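Local structure of dioxygenase (Pseudomonas brassicacearum, 5V2D) at residues Glu204-Gly209 with Glu227-Ala232; Pro211-Phe216 with Ala236-Phe241; Tyr247-Leu252 with Gly313-Asp318. The protein probably cleaves the central carbon-carbon double bond of lignin-derived stilbenes with molecular oxygen at a histidine-bound iron. All blocks are in the same frame, centred on the assembly; numbering follows the deposited sequence.

Interaction 1 of 3, residues Glu204-Gly209 with Glu227-Ala232; sequences EAKGDG and EIWFQA
Ala-205 and Trp-229 are the residues whose backbones come nearest, with 9.0 Å between their CA atoms, so a type I turn from Glu-204 to Gly-207 faces an edge strand across a gap that is bridged by the indole of Trp-229. The turn is closed by a backbone bond of 3.1 Å from Gly-207 N to Glu-204 O. The six-membered ring of the indole meets the turn at CZ3, which lies 4.1 Å from Ala-205 CB and 3.9 Å from Lys-206 CE, both approaching the ring obliquely. Lys-206 gets there with CG opposite the carbonyl carbon (chi1 -64°) and an extended chain beyond, so that a methylene rather than the ammonium nitrogen touches the ring; NZ makes a long, weak ion pair with Asp-212. At its other end the indole is tied down within its own strand. Trp-229 NE1 gives a nearly straight bond (170°) of 2.8 Å to Glu-227 OE2, which lies close to the indole plane, although the donor stands above the carboxylate plane. Just past the turn, Gly-209 N meets Glu-204 OE1 at 2.8 Å, also from above the carboxylate plane, while OE2 of that carboxylate bonds to His-268. Since Val-214 of strand 212-218 touches both Ala-205 and Trp-229, the contact spans the strand between them in one antiparallel blade. No hydrogen bond crosses it: the polar groups hold each partner in shape, and the join itself rests on apolar contact.

Interaction 2 of 3, residues Pro211-Phe216 with Ala236-Phe241; sequences PDLVYF and AMVHDF. With FE (Fe (III) ion), chain E.
Tyr-215 and Phe-241 meet at their ring edges, Tyr-215 CE1 lying 3.9 Å from Phe-241 CE2, the side chains crossing at about a right angle. Tyr-215 swings its ring opposite its backbone N (chi1 174°), carrying it across to the loop, and its hydroxyl bonds to Glu-217. The ring pair is the tighter part of a wholly buried contact. Further along, Leu-213 CD2 and Val-238 CG2 touch more lightly at 4.2 Å, and toward Pro-211 and Ala-236 the backbones stay near but the side chains do not meet. Phe-241 N bonds to Asp-240 OD1 at 2.8 Å, a bent bond (139°) on the anti side and 29° out of the carboxylate plane; OD1 also forms a salt bridge with Lys-190. The partly exposed side belongs to His-239, which makes no contact with segment 211-216 and binds the iron through NE2 at 2.1 Å; a water also coordinates the metal. His-188, His-304 and His-495 complete the protein ligands, while Glu-156 accepts a bond from His-239 ND1 as a second-shell residue. Iron held by four histidines at the centre of a beta-propeller is the hallmark of the carotenoid cleavage oxygenase family.

Interaction 3 of 3, residues Tyr247-Leu252 with Gly313-Asp318; sequences YVVFPL and GKVYVD
Tyr-247 with Val-315 and Val-249 with Val-317 are the nearest CA pairs of two strands from different sheets that run in broadly the same direction, their axes 49° apart and 8.9 Å at closest approach. The CA atoms of Tyr-247 and Val-315 are 7.4 Å apart and those of Val-249 and Val-317 8.3 Å, a spacing for side chains packed between sheets. Alternation along each strand supplies them: Tyr-247, Val-249, Val-315 and Val-317 face inward, whereas Val-248, Lys-314 and Tyr-316 point the other way. Val-315 uses each methyl for a different partner. Its CG2 rests against the base of the Tyr-247 ring, 3.6 Å from CD2, in an oblique approach that also takes in CG. The other branch, CG1, meets Val-249 CG2 at 3.7 Å as the two valines slide past each other in opposite directions. Such packing is how neighbouring blades of a beta-propeller adhere: strand 247-252 belongs to the four-stranded antiparallel sheet that ends with strand 292-298, and strand 314-322 to the next such sheet along the chain. Val-249 uses one methyl twice. With CG1 turned opposite the backbone N (chi1 -179°), its CG2 is left to touch Val-315 and also to meet Val-317 CG2 tip to tip at 4.2 Å. Phe-352 of strand 345-353 packs on both Val-249 and Val-317. At the Tyr-247 end, Asp-310 of strand 301-311 touches both Tyr-247 and Val-315, and Leu-354 also lies against the tyrosine.

How the interactions relate
Interactions 1 and 2, with centres about 7 Å apart, share one blade: strands 224-231 and 212-218 are neighbours in it, and Gln-231 NE2 probably bonds to Asp-212 OD2 at 2.8 Å across them. Interaction 2 then leads to interaction 3, its centre about 13 Å away. The two touch directly: Tyr-215 CE1 packs on Val-248 CG2 at 3.6 Å, and Val-238 CG1 comes as near to Pro-251 O. Even interactions 1 and 3, with centres about 19 Å apart, touch through Phe-230 and Phe-250. Only interaction 2 supplies an iron ligand; the side chain of Val-317 in interaction 3 stays about 14 Å from the metal, in the packing between blades.

Interaction 1 of 3, residues Glu204-Gly209 with Glu227-Ala232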
loop_
_atom_site.group_PDB
_atom_site.type_symbol
_atom_site.label_atom_id
_atom_site.label_comp_id
_atom_site.label_asym_id
_atom_site.label_seq_id
_atom_site.Cartn_x
_atom_site.Cartn_y
_atom_site.Cartn_z
ATOM N N GLU A 204 -7.866 1.956 -15.573
ATOM C CA GLU A 204 -8.374 3.202 -16.138
ATOM C C GLU A 204 -7.325 3.849 -17.017
ATOM O O GLU A 204 -7.009 5.059 -16.962
ATOM C CB GLU A 204 -8.866 4.146 -15.026
ATOM C CG GLU A 204 -10.170 3.630 -14.358
ATOM C CD GLU A 204 -10.699 4.640 -13.341
ATOM O OE1 GLU A 204 -11.149 5.756 -13.716
ATOM O OE2 GLU A 204 -10.646 4.306 -12.127
ATOM N N ALA A 205 -6.735 3.016 -17.847
ATOM C CA ALA A 205 -5.467 3.351 -18.489
ATOM C C ALA A 205 -5.616 4.368 -19.611
ATOM O O ALA A 205 -4.590 4.924 -20.070
ATOM C CB ALA A 205 -4.813 2.117 -19.007
ATOM N N LYS A 206 -6.853 4.604 -20.075
ATOM C CA LYS A 206 -7.077 5.703 -21.035
ATOM C C LYS A 206 -7.954 6.790 -20.508
ATOM O O LYS A 206 -8.527 7.539 -21.306
ATOM C CB LYS A 206 -7.694 5.117 -22.322
ATOM C CG LYS A 206 -6.735 4.175 -22.988
ATOM C CD LYS A 206 -7.282 3.720 -24.333
ATOM C CE LYS A 206 -6.165 2.982 -25.072
ATOM N NZ LYS A 206 -6.739 2.349 -26.280
ATOM N N GLY A 207 -8.019 6.965 -19.195
ATOM C CA GLY A 207 -8.856 8.047 -18.626
ATOM C C GLY A 207 -9.953 7.526 -17.760
ATOM O O GLY A 207 -10.149 6.291 -17.578
ATOM N N ASP A 208 -10.671 8.469 -17.154
ATOM C CA ASP A 208 -11.684 8.147 -16.140
ATOM C C ASP A 208 -12.686 7.167 -16.639
ATOM O O ASP A 208 -13.266 7.375 -17.687
ATOM C CB ASP A 208 -12.492 9.385 -15.707
ATOM C CG ASP A 208 -11.695 10.369 -14.878
ATOM O OD1 ASP A 208 -10.794 9.916 -14.116
ATOM O OD2 ASP A 208 -12.022 11.601 -14.946
ATOM N N GLY A 209 -12.918 6.102 -15.903
ATOM C CA GLY A 209 -13.993 5.190 -16.295
ATOM C C GLY A 209 -13.661 4.268 -17.436
ATOM O O GLY A 209 -14.488 3.459 -17.776
ATOM N N GLU A 227 4.761 -4.642 -23.208
ATOM C CA GLU A 227 3.515 -4.128 -22.730
ATOM C C GLU A 227 2.378 -4.939 -23.308
ATOM O O GLU A 227 2.518 -5.549 -24.370
ATOM C CB GLU A 227 3.385 -2.659 -23.058
ATOM C CG GLU A 227 3.372 -2.294 -24.538
ATOM C CD GLU A 227 3.371 -0.782 -24.733
ATOM O OE1 GLU A 227 4.054 -0.378 -25.645
ATOM O OE2 GLU A 227 2.761 -0.017 -23.956
ATOM N N ILE A 228 1.286 -5.088 -22.573
ATOM C CA ILE A 228 0.129 -5.835 -23.030
ATOM C C ILE A 228 -1.077 -5.000 -22.688
ATOM O O ILE A 228 -1.423 -4.848 -21.483
ATOM C CB ILE A 228 -0.012 -7.209 -22.325
ATOM C CG1 ILE A 228 1.282 -8.010 -22.314
ATOM C CG2 ILE A 228 -1.179 -8.009 -22.927
ATOM C CD1 ILE A 228 1.163 -9.315 -21.550
ATOM N N TRP A 229 -1.709 -4.435 -23.718
ATOM C CA TRP A 229 -2.938 -3.646 -23.547
ATOM C C TRP A 229 -4.127 -4.544 -23.801
ATOM O O TRP A 229 -4.134 -5.265 -24.782
ATOM C CB TRP A 229 -2.996 -2.509 -24.570
ATOM C CG TRP A 229 -1.965 -1.449 -24.293
ATOM C CD1 TRP A 229 -0.628 -1.530 -24.540
ATOM C CD2 TRP A 229 -2.199 -0.143 -23.724
ATOM N NE1 TRP A 229 -0.009 -0.382 -24.151
ATOM C CE2 TRP A 229 -0.951 0.516 -23.693
ATOM C CE3 TRP A 229 -3.336 0.528 -23.287
ATOM C CZ2 TRP A 229 -0.786 1.798 -23.177
ATOM C CZ3 TRP A 229 -3.186 1.817 -22.805
ATOM C CH2 TRP A 229 -1.914 2.449 -22.746
ATOM N N PHE A 230 -5.133 -4.501 -22.942
ATOM C CA PHE A 230 -6.360 -5.240 -23.189
ATOM C C PHE A 230 -7.490 -4.540 -22.472
ATOM O O PHE A 230 -7.278 -3.431 -21.957
ATOM C CB PHE A 230 -6.194 -6.696 -22.759
ATOM C CG PHE A 230 -5.898 -6.928 -21.276
ATOM C CD1 PHE A 230 -6.882 -7.433 -20.448
ATOM C CD2 PHE A 230 -4.612 -6.734 -20.767
ATOM C CE1 PHE A 230 -6.621 -7.733 -19.097
ATOM C CE2 PHE A 230 -4.340 -6.955 -19.421
ATOM C CZ PHE A 230 -5.359 -7.481 -18.582
ATOM N N GLN A 231 -8.688 -5.123 -22.465
ATOM C CA GLN A 231 -9.810 -4.474 -21.853
ATOM C C GLN A 231 -10.546 -5.388 -20.913
ATOM O O GLN A 231 -10.765 -6.583 -21.177
ATOM C CB GLN A 231 -10.769 -3.978 -22.929
ATOM C CG GLN A 231 -10.127 -2.933 -23.828
ATOM C CD GLN A 231 -11.139 -2.001 -24.344
ATOM O OE1 GLN A 231 -12.323 -2.341 -24.463
ATOM N NE2 GLN A 231 -10.714 -0.807 -24.642
ATOM N N ALA A 232 -10.956 -4.828 -19.794
ATOM C CA ALA A 232 -11.832 -5.506 -18.871
ATOM C C ALA A 232 -13.265 -5.324 -19.358
ATOM O O ALA A 232 -13.538 -4.413 -20.148
ATOM C CB ALA A 232 -11.702 -4.872 -17.497
#

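Interaction 2 of 3, residues Pro211-Phe216 with Ala236-Phe241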
loop_
_atom_site.group_PDB
_atom_site.type_symbol
_atom_site.label_atom_id
_atom_site.label_comp_id
_atom_site.label_asym_id
_atom_site.label_seq_id
_atom_site.Cartn_x
_atom_site.Cartn_y
_atom_site.Cartn_z
ATOM N N PRO A 211 -12.226 0.985 -19.398
ATOM C CA PRO A 211 -11.983 -0.393 -19.071
ATOM C C PRO A 211 -10.590 -0.913 -19.467
ATOM O O PRO A 211 -10.322 -2.113 -19.270
ATOM C CB PRO A 211 -13.036 -1.138 -19.930
ATOM C CG PRO A 211 -13.147 -0.285 -21.161
ATOM C CD PRO A 211 -13.029 1.136 -20.659
ATOM N N ASP A 212 -9.726 -0.047 -19.989
ATOM C CA ASP A 212 -8.431 -0.475 -20.454
ATOM C C ASP A 212 -7.512 -0.849 -19.274
ATOM O O ASP A 212 -7.455 -0.125 -18.255
ATOM C CB ASP A 212 -7.771 0.623 -21.243
ATOM C CG ASP A 212 -8.640 1.049 -22.449
ATOM O OD1 ASP A 212 -9.546 1.879 -22.218
ATOM O OD2 ASP A 212 -8.507 0.440 -23.548
ATOM N N LEU A 213 -6.794 -1.956 -19.467
ATOM C CA LEU A 213 -5.810 -2.493 -18.537
ATOM C C LEU A 213 -4.548 -2.692 -19.300
ATOM O O LEU A 213 -4.578 -3.096 -20.462
ATOM C CB LEU A 213 -6.262 -3.849 -18.046
ATOM C CG LEU A 213 -7.550 -3.843 -17.238
ATOM C CD1 LEU A 213 -7.852 -5.246 -16.744
ATOM C CD2 LEU A 213 -7.430 -2.986 -16.008
ATOM N N VAL A 214 -3.398 -2.447 -18.691
ATOM C CA VAL A 214 -2.121 -2.670 -19.371
ATOM C C VAL A 214 -1.129 -3.277 -18.424
ATOM O O VAL A 214 -1.002 -2.735 -17.295
ATOM C CB VAL A 214 -1.403 -1.354 -19.790
ATOM C CG1 VAL A 214 -0.379 -1.590 -20.873
ATOM C CG2 VAL A 214 -2.313 -0.228 -20.001
ATOM N N TYR A 215 -0.395 -4.304 -18.863
ATOM C CA TYR A 215 0.804 -4.792 -18.147
ATOM C C TYR A 215 2.062 -4.152 -18.746
ATOM O O TYR A 215 2.148 -4.015 -19.967
ATOM C CB TYR A 215 0.902 -6.327 -18.248
ATOM C CG TYR A 215 2.167 -6.858 -17.675
ATOM C CD1 TYR A 215 2.426 -6.708 -16.344
ATOM C CD2 TYR A 215 3.126 -7.463 -18.460
ATOM C CE1 TYR A 215 3.594 -7.146 -15.785
ATOM C CE2 TYR A 215 4.283 -7.945 -17.920
ATOM C CZ TYR A 215 4.527 -7.781 -16.579
ATOM O OH TYR A 215 5.705 -8.186 -16.010
ATOM N N PHE A 216 2.998 -3.739 -17.910
ATOM C CA PHE A 216 4.285 -3.215 -18.286
ATOM C C PHE A 216 5.428 -3.971 -17.626
ATOM O O PHE A 216 5.372 -4.232 -16.418
ATOM C CB PHE A 216 4.475 -1.767 -17.800
ATOM C CG PHE A 216 3.503 -0.816 -18.331
ATOM C CD1 PHE A 216 2.593 -0.153 -17.480
ATOM C CD2 PHE A 216 3.523 -0.508 -19.678
ATOM C CE1 PHE A 216 1.729 0.807 -17.989
ATOM C CE2 PHE A 216 2.616 0.456 -20.203
ATOM C CZ PHE A 216 1.712 1.093 -19.332
ATOM N N ALA A 236 -13.007 -1.152 -13.131
ATOM C CA ALA A 236 -13.001 -1.474 -11.739
ATOM C C ALA A 236 -11.648 -1.241 -11.118
ATOM O O ALA A 236 -10.607 -1.282 -11.827
ATOM C CB ALA A 236 -13.391 -2.935 -11.553
ATOM N N MET A 237 -11.648 -1.146 -9.789
ATOM C CA MET A 237 -10.357 -0.939 -9.058
ATOM C C MET A 237 -9.476 -2.174 -9.228
ATOM O O MET A 237 -9.901 -3.307 -8.939
ATOM C CB MET A 237 -10.583 -0.708 -7.585
ATOM C CG MET A 237 -9.265 -0.429 -6.822
ATOM S SD MET A 237 -9.485 -0.244 -5.024
ATOM C CE MET A 237 -10.017 1.429 -5.074
ATOM N N VAL A 238 -8.244 -1.957 -9.667
ATOM C CA VAL A 238 -7.204 -2.987 -9.611
ATOM C C VAL A 238 -6.080 -2.390 -8.770
ATOM O O VAL A 238 -5.166 -1.648 -9.299
ATOM C CB VAL A 238 -6.694 -3.398 -10.978
ATOM C CG1 VAL A 238 -5.764 -4.603 -10.845
ATOM C CG2 VAL A 238 -7.846 -3.812 -11.881
ATOM N N HIS A 239 -6.138 -2.696 -7.471
ATOM C CA HIS A 239 -5.208 -2.033 -6.542
ATOM C C HIS A 239 -3.812 -2.670 -6.605
ATOM O O HIS A 239 -2.787 -1.984 -6.693
ATOM C CB HIS A 239 -5.787 -1.957 -5.114
ATOM C CG HIS A 239 -4.860 -1.282 -4.139
ATOM N ND1 HIS A 239 -4.481 0.040 -4.278
ATOM C CD2 HIS A 239 -4.131 -1.790 -3.113
ATOM C CE1 HIS A 239 -3.642 0.352 -3.307
ATOM N NE2 HIS A 239 -3.398 -0.746 -2.608
ATOM N N ASP A 240 -3.783 -4.000 -6.444
ATOM C CA ASP A 240 -2.549 -4.770 -6.390
ATOM C C ASP A 240 -2.634 -5.792 -7.506
ATOM O O ASP A 240 -3.660 -5.931 -8.145
ATOM C CB ASP A 240 -2.431 -5.390 -4.987
ATOM C CG ASP A 240 -0.992 -5.780 -4.590
ATOM O OD1 ASP A 240 -0.102 -5.878 -5.489
ATOM O OD2 ASP A 240 -0.780 -6.059 -3.362
ATOM N N PHE A 241 -1.559 -6.486 -7.781
ATOM C CA PHE A 241 -1.570 -7.559 -8.783
ATOM C C PHE A 241 -0.569 -8.616 -8.390
ATOM O O PHE A 241 -0.018 -8.548 -7.340
ATOM C CB PHE A 241 -1.370 -7.003 -10.215
ATOM C CG PHE A 241 0.045 -6.787 -10.635
ATOM C CD1 PHE A 241 0.904 -6.061 -9.893
ATOM C CD2 PHE A 241 0.499 -7.306 -11.835
ATOM C CE1 PHE A 241 2.207 -5.792 -10.341
ATOM C CE2 PHE A 241 1.821 -7.082 -12.285
ATOM C CZ PHE A 241 2.667 -6.339 -11.533
HETATM FE FE FE E . -1.864 -0.996 -1.239
HETATM O O HOH W 1 -2.904 0.306 -0.022
#

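Interaction 3 of 3, residues Tyr247-Leu252 with Gly313-Asp318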
loop_
_atom_site.group_PDB
_atom_site.type_symbol
_atom_site.label_atom_id
_atom_site.label_comp_id
_atom_site.label_asym_id
_atom_site.label_seq_id
_atom_site.Cartn_x
_atom_site.Cartn_y
_atom_site.Cartn_z
ATOM N N TYR A 247 3.335 -15.713 -15.570
ATOM C CA TYR A 247 2.001 -15.122 -15.686
ATOM C C TYR A 247 1.891 -13.830 -14.879
ATOM O O TYR A 247 2.683 -13.558 -13.982
ATOM C CB TYR A 247 0.918 -16.072 -15.190
ATOM C CG TYR A 247 0.810 -17.266 -16.068
ATOM C CD1 TYR A 247 0.114 -17.221 -17.269
ATOM C CD2 TYR A 247 1.490 -18.434 -15.733
ATOM C CE1 TYR A 247 0.108 -18.291 -18.114
ATOM C CE2 TYR A 247 1.487 -19.544 -16.586
ATOM C CZ TYR A 247 0.769 -19.464 -17.754
ATOM O OH TYR A 247 0.718 -20.495 -18.597
ATOM N N VAL A 248 0.876 -13.052 -15.225
ATOM C CA VAL A 248 0.457 -11.872 -14.484
ATOM C C VAL A 248 -1.035 -12.065 -14.199
ATOM O O VAL A 248 -1.754 -12.550 -15.040
ATOM C CB VAL A 248 0.707 -10.662 -15.369
ATOM C CG1 VAL A 248 0.115 -9.416 -14.781
ATOM C CG2 VAL A 248 2.200 -10.473 -15.511
ATOM N N VAL A 249 -1.500 -11.675 -13.008
ATOM C CA VAL A 249 -2.890 -11.763 -12.606
ATOM C C VAL A 249 -3.356 -10.391 -12.113
ATOM O O VAL A 249 -2.706 -9.787 -11.234
ATOM C CB VAL A 249 -3.077 -12.773 -11.473
ATOM C CG1 VAL A 249 -4.548 -12.873 -11.077
ATOM C CG2 VAL A 249 -2.532 -14.126 -11.906
ATOM N N PHE A 250 -4.456 -9.906 -12.682
ATOM C CA PHE A 250 -5.091 -8.628 -12.298
ATOM C C PHE A 250 -6.380 -8.968 -11.508
ATOM O O PHE A 250 -7.338 -9.464 -12.074
ATOM C CB PHE A 250 -5.543 -7.889 -13.515
ATOM C CG PHE A 250 -4.439 -7.354 -14.369
ATOM C CD1 PHE A 250 -3.640 -8.209 -15.114
ATOM C CD2 PHE A 250 -4.361 -5.975 -14.615
ATOM C CE1 PHE A 250 -2.614 -7.722 -15.934
ATOM C CE2 PHE A 250 -3.357 -5.427 -15.483
ATOM C CZ PHE A 250 -2.485 -6.321 -16.140
ATOM N N PRO A 251 -6.418 -8.659 -10.229
ATOM C CA PRO A 251 -7.660 -8.857 -9.450
ATOM C C PRO A 251 -8.522 -7.604 -9.570
ATOM O O PRO A 251 -8.182 -6.526 -9.067
ATOM C CB PRO A 251 -7.163 -9.095 -8.005
ATOM C CG PRO A 251 -5.649 -9.071 -8.120
ATOM C CD PRO A 251 -5.283 -8.353 -9.358
ATOM N N LEU A 252 -9.675 -7.715 -10.201
ATOM C CA LEU A 252 -10.631 -6.618 -10.281
ATOM C C LEU A 252 -11.567 -6.688 -9.090
ATOM O O LEU A 252 -12.388 -7.605 -8.969
ATOM C CB LEU A 252 -11.491 -6.692 -11.571
ATOM C CG LEU A 252 -10.810 -6.035 -12.755
ATOM C CD1 LEU A 252 -9.606 -6.866 -13.127
ATOM C CD2 LEU A 252 -11.738 -5.913 -13.913
ATOM N N GLY A 313 0.024 -26.178 -15.196
ATOM C CA GLY A 313 -1.026 -25.289 -15.752
ATOM C C GLY A 313 -1.504 -24.141 -14.846
ATOM O O GLY A 313 -2.528 -23.520 -15.208
ATOM N N LYS A 314 -0.931 -24.008 -13.634
ATOM C CA LYS A 314 -1.711 -23.419 -12.563
ATOM C C LYS A 314 -0.987 -22.241 -11.974
ATOM O O LYS A 314 0.203 -22.310 -11.666
ATOM C CB LYS A 314 -1.945 -24.443 -11.478
ATOM C CG LYS A 314 -2.798 -25.621 -11.960
ATOM C CD LYS A 314 -2.560 -26.835 -11.101
ATOM C CE LYS A 314 -2.565 -28.028 -12.069
ATOM N NZ LYS A 314 -3.621 -28.909 -11.588
ATOM N N VAL A 315 -1.738 -21.187 -11.757
ATOM C CA VAL A 315 -1.243 -19.992 -11.111
ATOM C C VAL A 315 -1.834 -19.901 -9.692
ATOM O O VAL A 315 -3.053 -19.999 -9.517
ATOM C CB VAL A 315 -1.680 -18.775 -11.941
ATOM C CG1 VAL A 315 -1.074 -17.528 -11.313
ATOM C CG2 VAL A 315 -1.136 -18.908 -13.332
ATOM N N TYR A 316 -0.986 -19.699 -8.694
ATOM C CA TYR A 316 -1.412 -19.585 -7.336
ATOM C C TYR A 316 -1.174 -18.151 -6.835
ATOM O O TYR A 316 -0.058 -17.631 -6.961
ATOM C CB TYR A 316 -0.630 -20.596 -6.468
ATOM C CG TYR A 316 -0.745 -22.020 -6.941
ATOM C CD1 TYR A 316 0.220 -22.570 -7.769
ATOM C CD2 TYR A 316 -1.813 -22.838 -6.547
ATOM C CE1 TYR A 316 0.124 -23.877 -8.200
ATOM C CE2 TYR A 316 -1.909 -24.168 -6.966
ATOM C CZ TYR A 316 -0.950 -24.666 -7.781
ATOM O OH TYR A 316 -1.016 -25.966 -8.263
ATOM N N VAL A 317 -2.175 -17.561 -6.192
ATOM C CA VAL A 317 -2.049 -16.210 -5.640
ATOM C C VAL A 317 -2.520 -16.208 -4.198
ATOM O O VAL A 317 -3.669 -16.562 -3.921
ATOM C CB VAL A 317 -2.903 -15.227 -6.441
ATOM C CG1 VAL A 317 -2.708 -13.819 -5.939
ATOM C CG2 VAL A 317 -2.451 -15.237 -7.908
ATOM N N ASP A 318 -1.685 -15.747 -3.298
ATOM C CA ASP A 318 -1.986 -15.634 -1.870
ATOM C C ASP A 318 -2.270 -14.199 -1.474
ATOM O O ASP A 318 -1.490 -13.286 -1.809
ATOM C CB ASP A 318 -0.838 -16.198 -1.033
ATOM C CG ASP A 318 -0.568 -17.699 -1.322
ATOM O OD1 ASP A 318 0.590 -18.218 -1.082
ATOM O OD2 ASP A 318 -1.512 -18.356 -1.802
#